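Local structure of fructuronate-tagaturonate epimerase UxaE from Cohnella laeviribosi in complex with 1 glycerol (Cohnella laeviribosi, 6IL9) at residues G14-Y19 against I34-R39; P105-T110 against A474-H479. The protein probably interconverts D-fructuronate and D-tagaturonate as an epimerase, using a zinc-bearing TIM barrel. All blocks are in the same frame, centred on the assembly; numbering follows the deposited sequence.

In the fold
Contact 1 comes first along the chain and closes before contact 2 opens. It pairs 14-19 with 34-39 in the hairpin of strands 17-26 and 29-36, at the edge of a five-stranded antiparallel sheet that precedes the barrel. Contact 2 joins helix 104-111, between the first two strands of the eight-stranded parallel barrel, to helix 469-487 near the C-terminus. The centres lie 20 Å apart, and the nearest atoms are about 7 Å apart without touching. The two share helix 469-487: Glu469 at its start binds Tyr19 and Lys35 of contact 1, and its next turns carry contact 2. The helix thus touches both the N-terminal sheet and a barrel helix, and probably ties them together.

Contact 1: G14-Y19 against I34-R39; sequences GQVHVY and IKAEGR
Ile34 has CG1 in the position between its backbone N and carbonyl carbon (chi1 65°), and Val16 holds CG1 anti to its backbone N (chi1 170°). These torsions bring Val16 CG1 to 3.8 Å from Ile34 CD1. The same methyl lies 3.6 Å from Lys35 O. Val18 meets the other branch, with CG2 4.1 Å from Ile34 CG2. Ile34 also packs on Ile7 of helix 2-12 and on Tyr41 and Val43 of the next strand. The segments belong to an antiparallel beta hairpin. Val18 and Ile34 form a non-hydrogen-bonded pair, with their side chains on one face of the sheet. Lys35 N donates to His17 O at 3.0 Å, and His17 O also takes a CA-H contact from Ile34 CA. On the face that bears His17 and Lys35, the Tyr19 ring reaches across to the second strand. Ile34 O sits at the ring edge, 3.7 Å from Tyr19 CE2. Tyr19 OH lies against the extended Lys35 chain, 3.4 Å from Lys35 CD, while His17 CD2 lies over one face of the Tyr19 ring, near its rim, 3.8 Å above the plane. Both polar ends go to Glu469: Tyr19 OH by a hydrogen bond and Lys35 NZ by a salt bridge.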
loop_
_atom_site.group_PDB
_atom_site.type_symbol
_atom_site.label_atom_id
_atom_site.label_comp_id
_atom_site.label_asym_id
_atom_site.label_seq_id
_atom_site.Cartn_x
_atom_site.Cartn_y
_atom_site.Cartn_z
ATOM N N GLY A 14 20.427 -3.609 32.771
ATOM C CA GLY A 14 18.983 -3.607 32.744
ATOM C C GLY A 14 18.349 -2.250 32.564
ATOM O O GLY A 14 17.181 -2.071 32.926
ATOM N N GLN A 15 19.073 -1.290 31.994
ATOM C CA GLN A 15 18.596 0.082 31.869
ATOM C C GLN A 15 18.241 0.456 30.432
ATOM O O GLN A 15 17.994 1.632 30.149
ATOM C CB GLN A 15 19.647 1.046 32.437
ATOM C CG GLN A 15 19.871 0.851 33.945
ATOM C CD GLN A 15 21.268 1.258 34.412
ATOM O OE1 GLN A 15 22.133 1.605 33.608
ATOM N NE2 GLN A 15 21.486 1.208 35.726
ATOM N N VAL A 16 18.183 -0.517 29.527
ATOM C CA VAL A 16 17.904 -0.281 28.114
ATOM C C VAL A 16 16.669 -1.079 27.718
ATOM O O VAL A 16 16.539 -2.252 28.084
ATOM C CB VAL A 16 19.110 -0.684 27.239
ATOM C CG1 VAL A 16 18.743 -0.681 25.764
ATOM C CG2 VAL A 16 20.277 0.253 27.495
ATOM N N HIS A 17 15.775 -0.450 26.950
ATOM C CA HIS A 17 14.567 -1.133 26.507
ATOM C C HIS A 17 14.896 -2.270 25.544
ATOM O O HIS A 17 15.570 -2.064 24.530
ATOM C CB HIS A 17 13.610 -0.151 25.833
ATOM C CG HIS A 17 12.314 -0.780 25.430
ATOM N ND1 HIS A 17 11.396 -1.244 26.349
ATOM C CD2 HIS A 17 11.802 -1.064 24.209
ATOM C CE1 HIS A 17 10.364 -1.767 25.710
ATOM N NE2 HIS A 17 10.585 -1.670 24.411
ATOM N N VAL A 18 14.400 -3.466 25.854
ATOM C CA VAL A 18 14.537 -4.645 25.004
ATOM C C VAL A 18 13.160 -4.980 24.458
ATOM O O VAL A 18 12.184 -5.026 25.216
ATOM C CB VAL A 18 15.108 -5.849 25.775
ATOM C CG1 VAL A 18 15.181 -7.071 24.875
ATOM C CG2 VAL A 18 16.477 -5.519 26.330
ATOM N N TYR A 19 13.080 -5.207 23.156
ATOM C CA TYR A 19 11.811 -5.595 22.566
ATOM C C TYR A 19 11.593 -7.077 22.846
ATOM O O TYR A 19 12.381 -7.903 22.383
ATOM C CB TYR A 19 11.799 -5.294 21.074
ATOM C CG TYR A 19 11.765 -3.801 20.793
ATOM C CD1 TYR A 19 10.586 -3.078 20.931
ATOM C CD2 TYR A 19 12.915 -3.114 20.418
ATOM C CE1 TYR A 19 10.552 -1.701 20.688
ATOM C CE2 TYR A 19 12.892 -1.745 20.164
ATOM C CZ TYR A 19 11.707 -1.045 20.303
ATOM O OH TYR A 19 11.678 0.312 20.057
ATOM N N ILE A 34 16.861 -3.636 20.559
ATOM C CA ILE A 34 16.762 -2.732 21.688
ATOM C C ILE A 34 16.466 -1.337 21.163
ATOM O O ILE A 34 16.531 -1.069 19.962
ATOM C CB ILE A 34 18.056 -2.708 22.533
ATOM C CG1 ILE A 34 19.206 -2.139 21.697
ATOM C CG2 ILE A 34 18.390 -4.101 23.044
ATOM C CD1 ILE A 34 20.435 -1.745 22.520
ATOM N N LYS A 35 16.167 -0.433 22.090
ATOM C CA LYS A 35 16.071 0.978 21.755
ATOM C C LYS A 35 16.852 1.768 22.789
ATOM O O LYS A 35 16.630 1.594 23.989
ATOM C CB LYS A 35 14.622 1.455 21.713
ATOM C CG LYS A 35 14.501 2.895 21.234
ATOM C CD LYS A 35 13.056 3.254 20.992
ATOM C CE LYS A 35 12.911 4.665 20.451
ATOM N NZ LYS A 35 11.456 4.979 20.348
ATOM N N ALA A 36 17.775 2.613 22.322
ATOM C CA ALA A 36 18.563 3.465 23.209
ATOM C C ALA A 36 18.721 4.849 22.600
ATOM O O ALA A 36 19.083 4.974 21.428
ATOM C CB ALA A 36 19.942 2.856 23.479
ATOM N N GLU A 37 18.467 5.881 23.406
ATOM C CA GLU A 37 18.638 7.274 22.985
ATOM C C GLU A 37 17.878 7.556 21.693
ATOM O O GLU A 37 18.397 8.176 20.765
ATOM C CB GLU A 37 20.118 7.628 22.830
ATOM C CG GLU A 37 20.845 7.803 24.147
ATOM C CD GLU A 37 21.091 6.483 24.828
ATOM O OE1 GLU A 37 20.379 6.175 25.807
ATOM O OE2 GLU A 37 21.977 5.735 24.362
ATOM N N GLY A 38 16.645 7.067 21.626
ATOM C CA GLY A 38 15.769 7.352 20.506
ATOM C C GLY A 38 16.050 6.578 19.240
ATOM O O GLY A 38 15.443 6.879 18.205
ATOM N N ARG A 39 16.949 5.593 19.278
ATOM C CA ARG A 39 17.292 4.817 18.100
ATOM C C ARG A 39 17.260 3.327 18.418
ATOM O O ARG A 39 17.657 2.908 19.507
ATOM C CB ARG A 39 18.675 5.203 17.574
ATOM C CG ARG A 39 19.011 4.547 16.250
ATOM C CD ARG A 39 20.501 4.552 16.010
ATOM N NE ARG A 39 20.943 5.816 15.439
ATOM C CZ ARG A 39 20.900 6.104 14.142
ATOM N NH1 ARG A 39 20.433 5.212 13.274
ATOM N NH2 ARG A 39 21.326 7.286 13.714
#

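Contact 2: P105-T110 against A474-H479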
loop_
_atom_site.group_PDB
_atom_site.type_symbol
_atom_site.label_atom_id
_atom_site.label_comp_id
_atom_site.label_asym_id
_atom_site.label_seq_id
_atom_site.Cartn_x
_atom_site.Cartn_y
_atom_site.Cartn_z
ATOM N N PRO A 105 5.974 -2.130 13.105
ATOM C CA PRO A 105 5.616 -2.888 14.317
ATOM C C PRO A 105 4.152 -2.773 14.693
ATOM O O PRO A 105 3.511 -3.793 14.984
ATOM C CB PRO A 105 6.534 -2.283 15.386
ATOM C CG PRO A 105 7.718 -1.782 14.606
ATOM C CD PRO A 105 7.136 -1.247 13.323
ATOM N N GLY A 106 3.609 -1.555 14.689
ATOM C CA GLY A 106 2.187 -1.384 14.951
ATOM C C GLY A 106 1.328 -2.155 13.968
ATOM O O GLY A 106 0.311 -2.738 14.347
ATOM N N HIS A 107 1.733 -2.175 12.693
ATOM C CA HIS A 107 1.012 -2.949 11.682
ATOM C C HIS A 107 1.040 -4.435 11.998
ATOM O O HIS A 107 0.014 -5.118 11.901
ATOM C CB HIS A 107 1.605 -2.685 10.301
ATOM C CG HIS A 107 1.146 -1.396 9.705
ATOM N ND1 HIS A 107 1.837 -0.741 8.712
ATOM C CD2 HIS A 107 0.059 -0.635 9.976
ATOM C CE1 HIS A 107 1.187 0.363 8.385
ATOM N NE2 HIS A 107 0.103 0.448 9.134
ATOM N N VAL A 108 2.212 -4.949 12.367
ATOM C CA VAL A 108 2.333 -6.353 12.748
ATOM C C VAL A 108 1.465 -6.661 13.966
ATOM O O VAL A 108 0.761 -7.680 14.008
ATOM C CB VAL A 108 3.806 -6.706 13.008
ATOM C CG1 VAL A 108 3.894 -8.108 13.601
ATOM C CG2 VAL A 108 4.611 -6.596 11.717
ATOM N N GLN A 109 1.519 -5.795 14.986
ATOM C CA GLN A 109 0.692 -5.988 16.177
ATOM C C GLN A 109 -0.788 -6.071 15.836
ATOM O O GLN A 109 -1.547 -6.777 16.518
ATOM C CB GLN A 109 0.925 -4.851 17.178
ATOM C CG GLN A 109 2.322 -4.847 17.789
ATOM C CD GLN A 109 2.719 -3.462 18.236
ATOM O OE1 GLN A 109 1.881 -2.565 18.308
ATOM N NE2 GLN A 109 4.002 -3.270 18.516
ATOM N N THR A 110 -1.211 -5.369 14.781
ATOM C CA THR A 110 -2.618 -5.351 14.399
ATOM C C THR A 110 -3.044 -6.650 13.723
ATOM O O THR A 110 -4.133 -7.160 13.995
ATOM C CB THR A 110 -2.892 -4.162 13.478
ATOM O OG1 THR A 110 -2.480 -2.952 14.134
ATOM C CG2 THR A 110 -4.393 -4.084 13.147
ATOM N N ALA A 474 -0.322 2.159 19.507
ATOM C CA ALA A 474 -1.686 1.970 20.000
ATOM C C ALA A 474 -2.690 2.569 19.034
ATOM O O ALA A 474 -3.784 2.024 18.835
ATOM C CB ALA A 474 -1.852 2.603 21.381
ATOM N N ALA A 475 -2.338 3.706 18.436
ATOM C CA ALA A 475 -3.228 4.326 17.464
ATOM C C ALA A 475 -3.375 3.457 16.219
ATOM O O ALA A 475 -4.481 3.314 15.685
ATOM C CB ALA A 475 -2.713 5.713 17.100
ATOM N N LEU A 476 -2.272 2.871 15.735
ATOM C CA LEU A 476 -2.382 1.997 14.570
ATOM C C LEU A 476 -3.217 0.764 14.887
ATOM O O LEU A 476 -4.081 0.371 14.091
ATOM C CB LEU A 476 -0.991 1.594 14.079
ATOM C CG LEU A 476 -0.147 2.733 13.510
ATOM C CD1 LEU A 476 1.260 2.233 13.294
ATOM C CD2 LEU A 476 -0.745 3.292 12.204
ATOM N N ARG A 477 -2.981 0.141 16.051
ATOM C CA ARG A 477 -3.772 -1.024 16.434
ATOM C C ARG A 477 -5.255 -0.695 16.436
ATOM O O ARG A 477 -6.077 -1.469 15.924
ATOM C CB ARG A 477 -3.335 -1.526 17.810
ATOM C CG ARG A 477 -1.947 -2.141 17.775
ATOM C CD ARG A 477 -1.644 -2.907 19.064
ATOM N NE ARG A 477 -1.797 -2.068 20.252
ATOM C CZ ARG A 477 -0.801 -1.420 20.851
ATOM N NH1 ARG A 477 0.432 -1.493 20.374
ATOM N NH2 ARG A 477 -1.035 -0.695 21.940
ATOM N N SER A 478 -5.611 0.474 16.966
ATOM C CA SER A 478 -7.018 0.842 17.061
ATOM C C SER A 478 -7.592 1.163 15.688
ATOM O O SER A 478 -8.696 0.725 15.337
ATOM C CB SER A 478 -7.166 2.044 17.997
ATOM O OG SER A 478 -8.494 2.533 17.976
ATOM N N HIS A 479 -6.854 1.937 14.904
ATOM C CA HIS A 479 -7.354 2.455 13.640
ATOM C C HIS A 479 -7.377 1.374 12.561
ATOM O O HIS A 479 -8.397 1.175 11.897
ATOM C CB HIS A 479 -6.483 3.636 13.216
ATOM C CG HIS A 479 -6.950 4.323 11.977
ATOM N ND1 HIS A 479 -8.139 5.016 11.910
ATOM C CD2 HIS A 479 -6.375 4.438 10.757
ATOM C CE1 HIS A 479 -8.284 5.516 10.696
ATOM N NE2 HIS A 479 -7.226 5.184 9.981
#
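The Arg477 guanidinium has Gln109 OE1 at its edge, in plane, and Ala474 CA on one face, offset toward the rim. Arg477 NH1 donates to Gln109 OE1 at 2.7 Å. The bond is short but not straight, with 146° at the hydrogen. The donor stands above the amide carbonyl plane and not on a lone pair, and the two flat groups are turned 44° apart. A bend at chi3 turns the Arg477 chain, and its CD rests 3.7 Å from Gln109 CB. Gln109 NE2 is held too, by Glu149 of helix 135-149 and by Glu473. The amide thus bridges three charged side chains, which fixes its rotation. With an alanine here in place of Gln109, Arg477 NH1 is likely to lose this acceptor, and Glu149 and Glu473 the donor they share. The two segments are helical, with axes 8.3 Å apart at closest approach and N-to-C directions 40° apart. They join a helix of the TIM barrel to the long C-terminal helix 469-487. Gly106 makes the close approach possible: Leu476 CD1 lies 4.1 Å from its CA, where a CB would clash. The other methyl of Leu476, CD2, comes 4.3 Å from His107 NE2, obliquely to the ring. That nitrogen is hydrogen-bonded to Asn371 of helix 369-382, which also touches Leu476. Thr110 OG1 lies anti to its carbonyl carbon, beside its backbone N, and donates back to Gly106 O at 2.8 Å. Held there, OG1 packs 3.3 Å from Arg477 CA, while the Thr110 side chain also touches Ile480 and Leu484 farther along the C-terminal helix.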